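ABC transporter sugar binding protein (PDB 3UOR) probably binds maltose or a related sugar in the periplasm and delivers it to an ABC transporter for import. Local coordinates at residues L146-K151 with H359-Q364; I187-N192 with F261-P266; N293-G298 with L365-A370. One frame throughout, in Å; residues are numbered along the deposited sequence.

Contact 1: L146-K151 with H359-Q364; sequences LLFYRK and HAFGDQ
L146 sets its isobutyl group over one face of the F361 ring. Its CD2 lies 3.7 Å from the ring centroid of F361, 22° off the normal, which makes a CH-pi contact. The branch point CG and the second methyl CD1 lie on the same side of the ring plane, nearer its CE1-CZ rim: L146 CG is 3.4 Å from F361 CE1, and L146 CD1 is 3.5 Å from F361 CZ. With chi1 at 51°, CG of L146 stands between the backbone N and the carbonyl carbon, and this turns both methyls to the F361 ring. L146 CD2 also touches the helix backbone, 3.4 Å from F361 N, and the methyl of A360. F148 comes to the edge of the same ring, its CZ 4.0 Å from F361 CZ and near the F361 plane, so F361 has a methyl over its face and an aromatic carbon at its rim. The strand belongs to the central sheet of this periplasmic binding protein, and helix 359-364 runs almost antiparallel to it, the two short axes approaching to 9.5 Å. One turn after A360, the amide of Q364 lies beside L146, with Q364 OE1 3.4 Å from L146 CB. That amide is fixed from outside the pair: OE1 accepts from L289 N, while NE2 bonds to T144 OG1 and R145 O, just ahead of the strand segment. Helix 267-275 adds a further layer: F272 meets the F148 ring with planes about 30° apart, and V269 touches both phenylalanines.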
ATOM      1  N   LEU A 146      -1.289  -4.417  -7.839  1.00 20.00           N
ATOM      2  CA  LEU A 146      -2.124  -4.669  -9.009  1.00 22.56           C
ATOM      3  C   LEU A 146      -1.427  -5.743  -9.844  1.00 25.98           C
ATOM      4  O   LEU A 146      -0.434  -6.322  -9.392  1.00 34.51           O
ATOM      5  CB  LEU A 146      -2.371  -3.354  -9.792  1.00 22.28           C
ATOM      6  CG  LEU A 146      -1.179  -2.474 -10.178  1.00 27.86           C
ATOM      7  CD1 LEU A 146      -0.148  -3.270 -10.970  1.00 23.89           C
ATOM      8  CD2 LEU A 146      -1.600  -1.187 -10.962  1.00 26.91           C
ATOM      9  N   LEU A 147      -1.914  -6.020 -11.052  1.00 30.72           N
ATOM     10  CA  LEU A 147      -1.376  -7.146 -11.826  1.00 29.35           C
ATOM     11  C   LEU A 147      -0.250  -6.796 -12.784  1.00 32.73           C
ATOM     12  O   LEU A 147      -0.442  -6.015 -13.695  1.00 34.50           O
ATOM     13  CB  LEU A 147      -2.491  -7.823 -12.637  1.00 26.98           C
ATOM     14  CG  LEU A 147      -3.728  -8.264 -11.858  1.00 31.86           C
ATOM     15  CD1 LEU A 147      -4.830  -8.638 -12.833  1.00 26.47           C
ATOM     16  CD2 LEU A 147      -3.410  -9.439 -10.934  1.00 29.79           C
ATOM     17  N   PHE A 148       0.916  -7.391 -12.583  1.00 32.06           N
ATOM     18  CA  PHE A 148       1.944  -7.447 -13.615  1.00 29.87           C
ATOM     19  C   PHE A 148       1.579  -8.649 -14.459  1.00 35.77           C
ATOM     20  O   PHE A 148       1.197  -9.676 -13.912  1.00 36.05           O
ATOM     21  CB  PHE A 148       3.331  -7.660 -12.984  1.00 31.43           C
ATOM     22  CG  PHE A 148       3.857  -6.454 -12.278  1.00 34.80           C
ATOM     23  CD1 PHE A 148       4.856  -5.674 -12.853  1.00 35.09           C
ATOM     24  CD2 PHE A 148       3.338  -6.071 -11.064  1.00 28.49           C
ATOM     25  CE1 PHE A 148       5.336  -4.541 -12.209  1.00 39.50           C
ATOM     26  CE2 PHE A 148       3.812  -4.924 -10.421  1.00 32.78           C
ATOM     27  CZ  PHE A 148       4.813  -4.167 -10.992  1.00 32.06           C
ATOM     28  N   TYR A 149       1.693  -8.538 -15.781  1.00 32.91           N
ATOM     29  CA  TYR A 149       1.266  -9.621 -16.656  1.00 30.27           C
ATOM     30  C   TYR A 149       2.138  -9.805 -17.879  1.00 37.25           C
ATOM     31  O   TYR A 149       2.724  -8.843 -18.380  1.00 37.78           O
ATOM     32  CB  TYR A 149      -0.188  -9.444 -17.097  1.00 31.75           C
ATOM     33  CG  TYR A 149      -0.432  -8.291 -18.038  1.00 35.72           C
ATOM     34  CD1 TYR A 149      -0.491  -6.974 -17.566  1.00 32.30           C
ATOM     35  CD2 TYR A 149      -0.612  -8.513 -19.398  1.00 36.32           C
ATOM     36  CE1 TYR A 149      -0.725  -5.901 -18.435  1.00 37.67           C
ATOM     37  CE2 TYR A 149      -0.848  -7.455 -20.276  1.00 39.88           C
ATOM     38  CZ  TYR A 149      -0.905  -6.154 -19.791  1.00 38.88           C
ATOM     39  OH  TYR A 149      -1.155  -5.128 -20.661  1.00 38.89           O
ATOM     40  N   ARG A 150       2.217 -11.055 -18.341  1.00 32.99           N
ATOM     41  CA  ARG A 150       2.874 -11.395 -19.598  1.00 39.02           C
ATOM     42  C   ARG A 150       1.889 -11.221 -20.750  1.00 39.92           C
ATOM     43  O   ARG A 150       0.921 -11.980 -20.869  1.00 36.59           O
ATOM     44  CB  ARG A 150       3.386 -12.833 -19.560  1.00 34.00           C
ATOM     45  CG  ARG A 150       4.535 -13.064 -18.564  1.00 34.11           C
ATOM     46  CD  ARG A 150       5.886 -12.849 -19.231  1.00 37.40           C
ATOM     47  NE  ARG A 150       6.015 -13.625 -20.477  1.00 40.04           N
ATOM     48  CZ  ARG A 150       6.498 -14.866 -20.541  1.00 49.04           C
ATOM     49  NH1 ARG A 150       6.907 -15.482 -19.439  1.00 55.81           N
ATOM     50  NH2 ARG A 150       6.585 -15.494 -21.708  1.00 42.65           N
ATOM     51  N   LYS A 151       2.130 -10.207 -21.582  1.00 33.94           N
ATOM     52  CA  LYS A 151       1.263  -9.902 -22.717  1.00 36.78           C
ATOM     53  C   LYS A 151       1.182 -11.059 -23.704  1.00 40.69           C
ATOM     54  O   LYS A 151       0.099 -11.428 -24.164  1.00 41.65           O
ATOM     55  CB  LYS A 151       1.748  -8.651 -23.450  1.00 36.92           C
ATOM     56  CG  LYS A 151       1.650  -7.381 -22.636  1.00 52.88           C
ATOM     57  CD  LYS A 151       2.107  -6.164 -23.440  1.00 64.48           C
ATOM     58  CE  LYS A 151       2.046  -4.892 -22.588  1.00 72.27           C
ATOM     59  NZ  LYS A 151       2.619  -3.697 -23.270  1.00 74.43           N
ATOM     60  N   HIS A 359       0.928   3.716 -15.933  1.00 26.62           N
ATOM     61  CA  HIS A 359      -0.468   4.109 -16.168  1.00 30.92           C
ATOM     62  C   HIS A 359      -1.447   3.344 -15.265  1.00 38.03           C
ATOM     63  O   HIS A 359      -2.390   3.919 -14.726  1.00 35.71           O
ATOM     64  CB  HIS A 359      -0.835   3.917 -17.650  1.00 33.39           C
ATOM     65  CG  HIS A 359      -2.268   4.199 -17.958  1.00 57.78           C
ATOM     66  ND1 HIS A 359      -2.699   5.421 -18.429  1.00 71.72           N
ATOM     67  CD2 HIS A 359      -3.371   3.421 -17.856  1.00 67.27           C
ATOM     68  CE1 HIS A 359      -4.009   5.382 -18.605  1.00 78.00           C
ATOM     69  NE2 HIS A 359      -4.441   4.181 -18.264  1.00 74.53           N
ATOM     70  N   ALA A 360      -1.225   2.042 -15.111  1.00 36.80           N
ATOM     71  CA  ALA A 360      -2.172   1.210 -14.379  1.00 32.35           C
ATOM     72  C   ALA A 360      -2.250   1.619 -12.913  1.00 23.95           C
ATOM     73  O   ALA A 360      -3.336   1.685 -12.335  1.00 24.30           O
ATOM     74  CB  ALA A 360      -1.811  -0.270 -14.523  1.00 31.96           C
ATOM     75  N   PHE A 361      -1.098   1.917 -12.319  1.00 23.07           N
ATOM     76  CA  PHE A 361      -1.040   2.449 -10.957  1.00 25.86           C
ATOM     77  C   PHE A 361      -1.777   3.769 -10.835  1.00 35.95           C
ATOM     78  O   PHE A 361      -2.573   3.961  -9.925  1.00 30.23           O
ATOM     79  CB  PHE A 361       0.405   2.620 -10.523  1.00 28.41           C
ATOM     80  CG  PHE A 361       1.127   1.320 -10.326  1.00 29.75           C
ATOM     81  CD1 PHE A 361       0.847   0.517  -9.216  1.00 29.33           C
ATOM     82  CD2 PHE A 361       2.087   0.900 -11.237  1.00 25.77           C
ATOM     83  CE1 PHE A 361       1.519  -0.692  -9.020  1.00 26.64           C
ATOM     84  CE2 PHE A 361       2.757  -0.316 -11.058  1.00 35.09           C
ATOM     85  CZ  PHE A 361       2.471  -1.111  -9.935  1.00 32.47           C
ATOM     86  N   GLY A 362      -1.535   4.673 -11.778  1.00 37.09           N
ATOM     87  CA  GLY A 362      -2.148   5.985 -11.717  1.00 28.71           C
ATOM     88  C   GLY A 362      -3.650   5.848 -11.806  1.00 28.16           C
ATOM     89  O   GLY A 362      -4.384   6.533 -11.116  1.00 31.35           O
ATOM     90  N   ASP A 363      -4.120   4.944 -12.648  1.00 31.85           N
ATOM     91  CA  ASP A 363      -5.562   4.700 -12.715  1.00 35.76           C
ATOM     92  C   ASP A 363      -6.124   4.099 -11.404  1.00 39.06           C
ATOM     93  O   ASP A 363      -7.206   4.502 -10.927  1.00 30.29           O
ATOM     94  CB  ASP A 363      -5.879   3.768 -13.891  1.00 33.68           C
ATOM     95  CG  ASP A 363      -7.367   3.550 -14.077  1.00 36.73           C
ATOM     96  OD1 ASP A 363      -8.067   4.481 -14.504  1.00 62.31           O
ATOM     97  OD2 ASP A 363      -7.839   2.448 -13.789  1.00 44.48           O
ATOM     98  N   GLN A 364      -5.415   3.131 -10.828  1.00 32.81           N
ATOM     99  CA  GLN A 364      -5.939   2.432  -9.627  1.00 29.24           C
ATOM    100  C   GLN A 364      -6.003   3.362  -8.416  1.00 32.46           C
ATOM    101  O   GLN A 364      -6.883   3.227  -7.554  1.00 29.06           O
ATOM    102  CB  GLN A 364      -5.095   1.199  -9.277  1.00 25.49           C
ATOM    103  CG  GLN A 364      -5.668   0.381  -8.092  1.00 24.91           C
ATOM    104  CD  GLN A 364      -5.089  -1.023  -8.031  1.00 26.09           C
ATOM    105  OE1 GLN A 364      -5.248  -1.800  -8.959  1.00 27.34           O
ATOM    106  NE2 GLN A 364      -4.423  -1.353  -6.926  1.00 21.38           N
TER

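Contact 2: I187-N192 with F261-P266; sequences ILMPLN and FYLSGP
Near-identical first torsions align L188 and Y262, bridged neighbours in the sheet: each has CG opposite its own backbone N (171° and 178°), and the two side chains leave the same face and run side by side. L188 CD2 is 3.7 Å from Y262 CD1 and as close to Y262 CE1, so the methyl lies against the CD1-CE1 side of the ring, while L188 O sits at the ring edge, 3.6 Å from Y262 CD1. On the other face I187 meets F261 through the stems of the side chains, CG1 of I187 lying 3.7 Å from CB of F261, while the F261 ring is carried away from the isoleucine toward M162 and Y149. Beyond the bridged pairs the chains part, and the contact narrows to a thioether touch: M189 SD comes to 4.1 Å from L263 CD1. The backbones form a parallel ladder, strand 187-188 lying at the flank of strand 259-264, and the intervening chain includes helices 195-202, 221-235 and 250-256, as in the alpha/beta lobes of periplasmic binding proteins. L188 N gives a fairly straight bond to F261 O at 2.9 Å (158° at the hydrogen), tilted modestly from the carbonyl plane. The same oxygen receives a CA-H contact from I187 CA at 3.2 Å, and F261 is further tied by backbone bonding to A186. On its other side strand 259-264 is bonded to strand 134-150, through Y262 with F148 and S264 with L146. Thus one backbone bond spans the pair, neighbouring strands and loops take up other backbone groups, and the buried side chains add mainly apolar contact.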
ATOM      1  N   ILE A 187      -1.565 -17.250 -12.028  1.00 36.13           N
ATOM      2  CA  ILE A 187      -1.204 -16.107 -11.187  1.00 34.46           C
ATOM      3  C   ILE A 187      -0.443 -16.530  -9.936  1.00 37.37           C
ATOM      4  O   ILE A 187      -0.726 -17.579  -9.349  1.00 41.12           O
ATOM      5  CB  ILE A 187      -2.463 -15.327 -10.748  1.00 33.74           C
ATOM      6  CG1 ILE A 187      -2.095 -14.044  -9.997  1.00 29.52           C
ATOM      7  CG2 ILE A 187      -3.344 -16.199  -9.865  1.00 34.84           C
ATOM      8  CD1 ILE A 187      -3.315 -13.140  -9.757  1.00 25.98           C
ATOM      9  N   LEU A 188       0.518 -15.703  -9.536  1.00 35.24           N
ATOM     10  CA  LEU A 188       1.260 -15.902  -8.301  1.00 36.32           C
ATOM     11  C   LEU A 188       0.832 -14.907  -7.215  1.00 44.00           C
ATOM     12  O   LEU A 188       0.937 -13.691  -7.394  1.00 42.70           O
ATOM     13  CB  LEU A 188       2.766 -15.760  -8.551  1.00 37.10           C
ATOM     14  CG  LEU A 188       3.591 -15.748  -7.263  1.00 37.21           C
ATOM     15  CD1 LEU A 188       3.509 -17.104  -6.586  1.00 41.64           C
ATOM     16  CD2 LEU A 188       5.043 -15.368  -7.530  1.00 36.35           C
ATOM     17  N   MET A 189       0.341 -15.446  -6.102  1.00 35.91           N
ATOM     18  CA  MET A 189      -0.031 -14.689  -4.918  1.00 31.96           C
ATOM     19  C   MET A 189       0.498 -15.473  -3.718  1.00 44.21           C
ATOM     20  O   MET A 189      -0.175 -16.382  -3.225  1.00 41.78           O
ATOM     21  CB  MET A 189      -1.558 -14.597  -4.783  1.00 29.36           C
ATOM     22  CG  MET A 189      -2.289 -13.946  -5.950  1.00 31.54           C
ATOM     23  SD  MET A 189      -4.052 -13.694  -5.617  1.00 34.55           S
ATOM     24  CE  MET A 189      -4.618 -15.423  -5.527  1.00 32.07           C
ATOM     25  N   PRO A 190       1.707 -15.141  -3.249  1.00 45.46           N
ATOM     26  CA  PRO A 190       2.320 -15.910  -2.155  1.00 41.08           C
ATOM     27  C   PRO A 190       1.447 -15.926  -0.907  1.00 37.41           C
ATOM     28  O   PRO A 190       1.004 -14.876  -0.470  1.00 39.82           O
ATOM     29  CB  PRO A 190       3.629 -15.169  -1.886  1.00 38.80           C
ATOM     30  CG  PRO A 190       3.908 -14.409  -3.148  1.00 44.79           C
ATOM     31  CD  PRO A 190       2.558 -14.028  -3.699  1.00 39.29           C
ATOM     32  N   LEU A 191       1.219 -17.112  -0.345  1.00 37.76           N
ATOM     33  CA  LEU A 191       0.302 -17.303   0.778  1.00 39.95           C
ATOM     34  C   LEU A 191       0.746 -16.641   2.091  1.00 44.72           C
ATOM     35  O   LEU A 191      -0.054 -16.498   3.016  1.00 41.85           O
ATOM     36  CB  LEU A 191       0.082 -18.800   1.002  1.00 42.93           C
ATOM     37  CG  LEU A 191      -0.828 -19.472  -0.027  1.00 38.43           C
ATOM     38  CD1 LEU A 191      -0.771 -20.991   0.081  1.00 40.38           C
ATOM     39  CD2 LEU A 191      -2.258 -18.974   0.136  1.00 31.06           C
ATOM     40  N   ASN A 192       2.013 -16.245   2.168  1.00 37.75           N
ATOM     41  CA  ASN A 192       2.542 -15.569   3.350  1.00 46.11           C
ATOM     42  C   ASN A 192       2.277 -14.061   3.342  1.00 45.96           C
ATOM     43  O   ASN A 192       2.569 -13.375   4.320  1.00 49.61           O
ATOM     44  CB  ASN A 192       4.053 -15.799   3.461  1.00 40.51           C
ATOM     45  CG  ASN A 192       4.798 -15.296   2.240  1.00 54.99           C
ATOM     46  OD1 ASN A 192       4.681 -15.867   1.155  1.00 60.35           O
ATOM     47  ND2 ASN A 192       5.549 -14.210   2.402  1.00 51.33           N
ATOM     48  N   PHE A 261       0.427 -13.994 -14.426  1.00 36.17           N
ATOM     49  CA  PHE A 261       0.187 -12.791 -13.614  1.00 31.39           C
ATOM     50  C   PHE A 261       0.926 -12.847 -12.288  1.00 32.63           C
ATOM     51  O   PHE A 261       1.114 -13.916 -11.687  1.00 36.80           O
ATOM     52  CB  PHE A 261      -1.305 -12.599 -13.271  1.00 28.42           C
ATOM     53  CG  PHE A 261      -2.229 -12.562 -14.459  1.00 31.99           C
ATOM     54  CD1 PHE A 261      -1.772 -12.202 -15.718  1.00 34.73           C
ATOM     55  CD2 PHE A 261      -3.581 -12.859 -14.299  1.00 31.93           C
ATOM     56  CE1 PHE A 261      -2.641 -12.146 -16.797  1.00 29.59           C
ATOM     57  CE2 PHE A 261      -4.451 -12.812 -15.371  1.00 33.74           C
ATOM     58  CZ  PHE A 261      -3.984 -12.452 -16.621  1.00 35.32           C
ATOM     59  N   TYR A 262       1.286 -11.668 -11.803  1.00 35.15           N
ATOM     60  CA  TYR A 262       1.887 -11.508 -10.496  1.00 28.90           C
ATOM     61  C   TYR A 262       1.232 -10.276  -9.872  1.00 36.65           C
ATOM     62  O   TYR A 262       1.306  -9.176 -10.423  1.00 31.51           O
ATOM     63  CB  TYR A 262       3.399 -11.342 -10.640  1.00 32.22           C
ATOM     64  CG  TYR A 262       4.163 -11.116  -9.355  1.00 31.44           C
ATOM     65  CD1 TYR A 262       3.914 -11.878  -8.224  1.00 40.35           C
ATOM     66  CD2 TYR A 262       5.180 -10.177  -9.296  1.00 35.21           C
ATOM     67  CE1 TYR A 262       4.634 -11.678  -7.051  1.00 37.81           C
ATOM     68  CE2 TYR A 262       5.918  -9.966  -8.120  1.00 34.17           C
ATOM     69  CZ  TYR A 262       5.634 -10.716  -7.010  1.00 39.88           C
ATOM     70  OH  TYR A 262       6.355 -10.504  -5.861  1.00 35.63           O
ATOM     71  N   LEU A 263       0.559 -10.475  -8.743  1.00 31.62           N
ATOM     72  CA  LEU A 263      -0.131  -9.394  -8.065  1.00 35.31           C
ATOM     73  C   LEU A 263       0.799  -8.690  -7.079  1.00 37.10           C
ATOM     74  O   LEU A 263       1.055  -9.209  -5.999  1.00 34.58           O
ATOM     75  CB  LEU A 263      -1.355  -9.942  -7.346  1.00 36.49           C
ATOM     76  CG  LEU A 263      -2.527  -8.983  -7.127  1.00 33.90           C
ATOM     77  CD1 LEU A 263      -3.705  -9.740  -6.566  1.00 29.01           C
ATOM     78  CD2 LEU A 263      -2.097  -7.843  -6.195  1.00 29.77           C
ATOM     79  N   SER A 264       1.287  -7.497  -7.424  1.00 33.58           N
ATOM     80  CA  SER A 264       2.306  -6.855  -6.582  1.00 29.57           C
ATOM     81  C   SER A 264       2.432  -5.340  -6.816  1.00 30.98           C
ATOM     82  O   SER A 264       1.634  -4.734  -7.535  1.00 30.60           O
ATOM     83  CB  SER A 264       3.667  -7.540  -6.812  1.00 30.78           C
ATOM     84  OG  SER A 264       4.555  -7.318  -5.734  1.00 39.53           O
ATOM     85  N   GLY A 265       3.446  -4.738  -6.213  1.00 29.83           N
ATOM     86  CA  GLY A 265       3.534  -3.286  -6.119  1.00 32.12           C
ATOM     87  C   GLY A 265       4.527  -2.582  -7.036  1.00 35.41           C
ATOM     88  O   GLY A 265       5.191  -3.224  -7.852  1.00 36.76           O
ATOM     89  N   PRO A 266       4.637  -1.246  -6.892  1.00 27.08           N
ATOM     90  CA  PRO A 266       5.374  -0.379  -7.825  1.00 29.41           C
ATOM     91  C   PRO A 266       6.868  -0.665  -7.896  1.00 36.30           C
ATOM     92  O   PRO A 266       7.447  -0.467  -8.960  1.00 48.50           O
ATOM     93  CB  PRO A 266       5.125   1.049  -7.285  1.00 29.73           C
ATOM     94  CG  PRO A 266       4.525   0.880  -5.915  1.00 32.36           C
ATOM     95  CD  PRO A 266       3.827  -0.474  -5.939  1.00 25.78           C
TER

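Contact 3: N293-G298 with L365-A370; sequences NGLGAG and LERVKA
R367 lays its guanidinium beneath L295, whose CB sits over one face of the group, 3.7 Å from R367 CZ and offset toward the rim. Two irregular loops meet here: loop 365-370, which follows helix 359-364, and loop 293-298, on the way from strand 284-287 to strand 303-307. Since strand 303-307 pairs with strand 86-90, the latter loop is consistent with part of the connection between the two lobes of a periplasmic binding protein. The arginine chain is bent at chi3 (-64°), and this turns the guanidinium toward the end of helix 359-364 and D363, with an edge to G296 O. R367 NE donates to G296 O at 3.0 Å, with the oxygen lying in the guanidinium plane; seen from the carbonyl, however, NE stands 49° out of plane and uses no lone-pair direction. The other end of the arginine is held by a salt bridge from NH2 to D363 OD2, one turn back on the helix. The loops are also stitched by main chain, as K369 N donates to G298 O at 3.1 Å, nearly along the C=O axis. G298 O takes a CA-H contact from V368 too. Between these two bonds A297 CB presses on R367 O at 3.2 Å, and the extended K369 chain passes over that methyl, CE 4.1 Å from A297 CB, before NZ bonds to L202 O. A water in the plane of the guanidinium closes a small ring: it donates to G296 O at 2.7 Å and accepts from R367 NH2 at 2.9 Å.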
ATOM      1  N   ASN A 293     -17.504  -5.760 -10.126  1.00 34.48           N
ATOM      2  CA  ASN A 293     -18.346  -5.183 -11.171  1.00 48.89           C
ATOM      3  C   ASN A 293     -17.584  -4.362 -12.190  1.00 44.85           C
ATOM      4  O   ASN A 293     -18.179  -3.754 -13.067  1.00 47.22           O
ATOM      5  CB  ASN A 293     -19.403  -4.297 -10.537  1.00 49.21           C
ATOM      6  CG  ASN A 293     -20.231  -5.049  -9.543  1.00 52.34           C
ATOM      7  OD1 ASN A 293     -20.799  -6.089  -9.866  1.00 54.54           O
ATOM      8  ND2 ASN A 293     -20.275  -4.555  -8.317  1.00 54.97           N
ATOM      9  N   GLY A 294     -16.265  -4.355 -12.066  1.00 35.54           N
ATOM     10  CA  GLY A 294     -15.422  -3.529 -12.910  1.00 36.57           C
ATOM     11  C   GLY A 294     -14.137  -3.284 -12.161  1.00 37.62           C
ATOM     12  O   GLY A 294     -13.930  -3.844 -11.075  1.00 32.38           O
ATOM     13  N   LEU A 295     -13.266  -2.470 -12.738  1.00 32.31           N
ATOM     14  CA  LEU A 295     -12.005  -2.160 -12.095  1.00 36.60           C
ATOM     15  C   LEU A 295     -12.307  -1.687 -10.685  1.00 34.99           C
ATOM     16  O   LEU A 295     -13.156  -0.821 -10.488  1.00 25.51           O
ATOM     17  CB  LEU A 295     -11.266  -1.088 -12.886  1.00 38.43           C
ATOM     18  CG  LEU A 295     -10.755  -1.602 -14.226  1.00 38.49           C
ATOM     19  CD1 LEU A 295      -9.855  -0.558 -14.886  1.00 31.79           C
ATOM     20  CD2 LEU A 295      -9.979  -2.869 -13.955  1.00 28.24           C
ATOM     21  N   GLY A 296     -11.627  -2.254  -9.699  1.00 33.70           N
ATOM     22  CA  GLY A 296     -12.031  -2.033  -8.329  1.00 29.77           C
ATOM     23  C   GLY A 296     -11.050  -1.276  -7.465  1.00 27.03           C
ATOM     24  O   GLY A 296     -10.054  -0.726  -7.944  1.00 26.15           O
ATOM     25  N   ALA A 297     -11.346  -1.254  -6.173  1.00 27.12           N
ATOM     26  CA  ALA A 297     -10.465  -0.609  -5.209  1.00 29.23           C
ATOM     27  C   ALA A 297      -9.205  -1.422  -5.046  1.00 27.87           C
ATOM     28  O   ALA A 297      -9.074  -2.518  -5.596  1.00 29.52           O
ATOM     29  CB  ALA A 297     -11.157  -0.458  -3.879  1.00 26.76           C
ATOM     30  N   GLY A 298      -8.273  -0.874  -4.286  1.00 28.64           N
ATOM     31  CA  GLY A 298      -7.049  -1.564  -3.949  1.00 26.26           C
ATOM     32  C   GLY A 298      -6.545  -0.927  -2.678  1.00 27.74           C
ATOM     33  O   GLY A 298      -7.223  -0.080  -2.088  1.00 28.23           O
ATOM     34  N   LEU A 365      -5.066   4.309  -8.362  1.00 29.52           N
ATOM     35  CA  LEU A 365      -5.006   5.277  -7.276  1.00 31.07           C
ATOM     36  C   LEU A 365      -6.312   6.043  -7.127  1.00 26.20           C
ATOM     37  O   LEU A 365      -6.613   6.549  -6.042  1.00 25.74           O
ATOM     38  CB  LEU A 365      -3.831   6.250  -7.440  1.00 30.15           C
ATOM     39  CG  LEU A 365      -2.482   5.550  -7.257  1.00 36.87           C
ATOM     40  CD1 LEU A 365      -1.349   6.558  -7.238  1.00 31.09           C
ATOM     41  CD2 LEU A 365      -2.498   4.784  -5.973  1.00 32.84           C
ATOM     42  N   GLU A 366      -7.109   6.109  -8.192  1.00 25.48           N
ATOM     43  CA  GLU A 366      -8.384   6.833  -8.090  1.00 24.46           C
ATOM     44  C   GLU A 366      -9.363   6.059  -7.228  1.00 34.95           C
ATOM     45  O   GLU A 366     -10.374   6.609  -6.810  1.00 34.01           O
ATOM     46  CB  GLU A 366      -9.019   7.054  -9.469  1.00 27.10           C
ATOM     47  CG  GLU A 366      -8.293   8.048 -10.359  1.00 39.85           C
ATOM     48  CD  GLU A 366      -8.420   9.492  -9.878  1.00 49.07           C
ATOM     49  OE1 GLU A 366      -9.189   9.750  -8.920  1.00 44.20           O
ATOM     50  OE2 GLU A 366      -7.740  10.373 -10.466  1.00 46.40           O
ATOM     51  N   ARG A 367      -9.070   4.778  -6.977  1.00 27.20           N
ATOM     52  CA  ARG A 367     -10.031   3.903  -6.325  1.00 24.94           C
ATOM     53  C   ARG A 367      -9.541   3.297  -4.993  1.00 32.30           C
ATOM     54  O   ARG A 367     -10.318   2.645  -4.281  1.00 28.46           O
ATOM     55  CB  ARG A 367     -10.460   2.782  -7.299  1.00 29.69           C
ATOM     56  CG  ARG A 367     -11.208   3.295  -8.558  1.00 29.85           C
ATOM     57  CD  ARG A 367     -11.601   2.124  -9.486  1.00 35.75           C
ATOM     58  NE  ARG A 367     -10.424   1.435 -10.028  1.00 34.57           N
ATOM     59  CZ  ARG A 367      -9.775   1.831 -11.121  1.00 38.19           C
ATOM     60  NH1 ARG A 367     -10.194   2.913 -11.783  1.00 30.80           N
ATOM     61  NH2 ARG A 367      -8.712   1.157 -11.559  1.00 28.98           N
ATOM     62  N   VAL A 368      -8.269   3.511  -4.650  1.00 24.57           N
ATOM     63  CA  VAL A 368      -7.726   2.913  -3.434  1.00 31.27           C
ATOM     64  C   VAL A 368      -8.500   3.410  -2.219  1.00 30.37           C
ATOM     65  O   VAL A 368      -9.019   4.520  -2.228  1.00 31.62           O
ATOM     66  CB  VAL A 368      -6.202   3.143  -3.274  1.00 24.12           C
ATOM     67  CG1 VAL A 368      -5.453   2.452  -4.400  1.00 26.02           C
ATOM     68  CG2 VAL A 368      -5.894   4.623  -3.224  1.00 20.77           C
ATOM     69  N   LYS A 369      -8.595   2.561  -1.194  1.00 26.91           N
ATOM     70  CA  LYS A 369      -9.382   2.826   0.019  1.00 28.55           C
ATOM     71  C   LYS A 369      -8.499   2.623   1.226  1.00 36.74           C
ATOM     72  O   LYS A 369      -7.732   1.656   1.256  1.00 36.19           O
ATOM     73  CB  LYS A 369     -10.545   1.820   0.179  1.00 28.01           C
ATOM     74  CG  LYS A 369     -11.789   2.019  -0.672  1.00 49.64           C
ATOM     75  CD  LYS A 369     -12.873   0.969  -0.285  1.00 69.03           C
ATOM     76  CE  LYS A 369     -14.019   0.896  -1.320  1.00 75.48           C
ATOM     77  NZ  LYS A 369     -15.007  -0.240  -1.124  1.00 62.88           N
ATOM     78  N   ALA A 370      -8.662   3.478   2.241  1.00 36.23           N
ATOM     79  CA  ALA A 370      -7.944   3.325   3.501  1.00 38.11           C
ATOM     80  C   ALA A 370      -8.486   2.131   4.299  1.00 37.94           C
ATOM     81  O   ALA A 370      -9.682   1.839   4.263  1.00 33.98           O
ATOM     82  CB  ALA A 370      -8.050   4.599   4.327  1.00 36.90           C
TER
HETATM   83  O   HOH W   1      -8.546  -1.288 -10.088  1.00 30.68           O

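Overall arrangement
Contacts 1 and 2 are buried and share one sheet: strand segments 146-151 and 261-266 are hydrogen-bonded neighbours (F148 N to Y262 O 2.8 Å). Contact 1 adds a helix to that pair by mainly apolar and aromatic packing, with no hydrogen bond across it, whereas contact 2 adds a further strand through a backbone hydrogen bond of a parallel bridge and side-chain contacts on both faces. Contact 3 is only partly buried, joins loops, and depends on an arginine, main-chain oxygens and a water. It continues from contact 1 because 365-370 directly follows helix 359-364, with D363 OD2 3.8 Å from L295 CD1. Contacts 2 and 3 do not touch; their nearest atoms are about 8 Å apart.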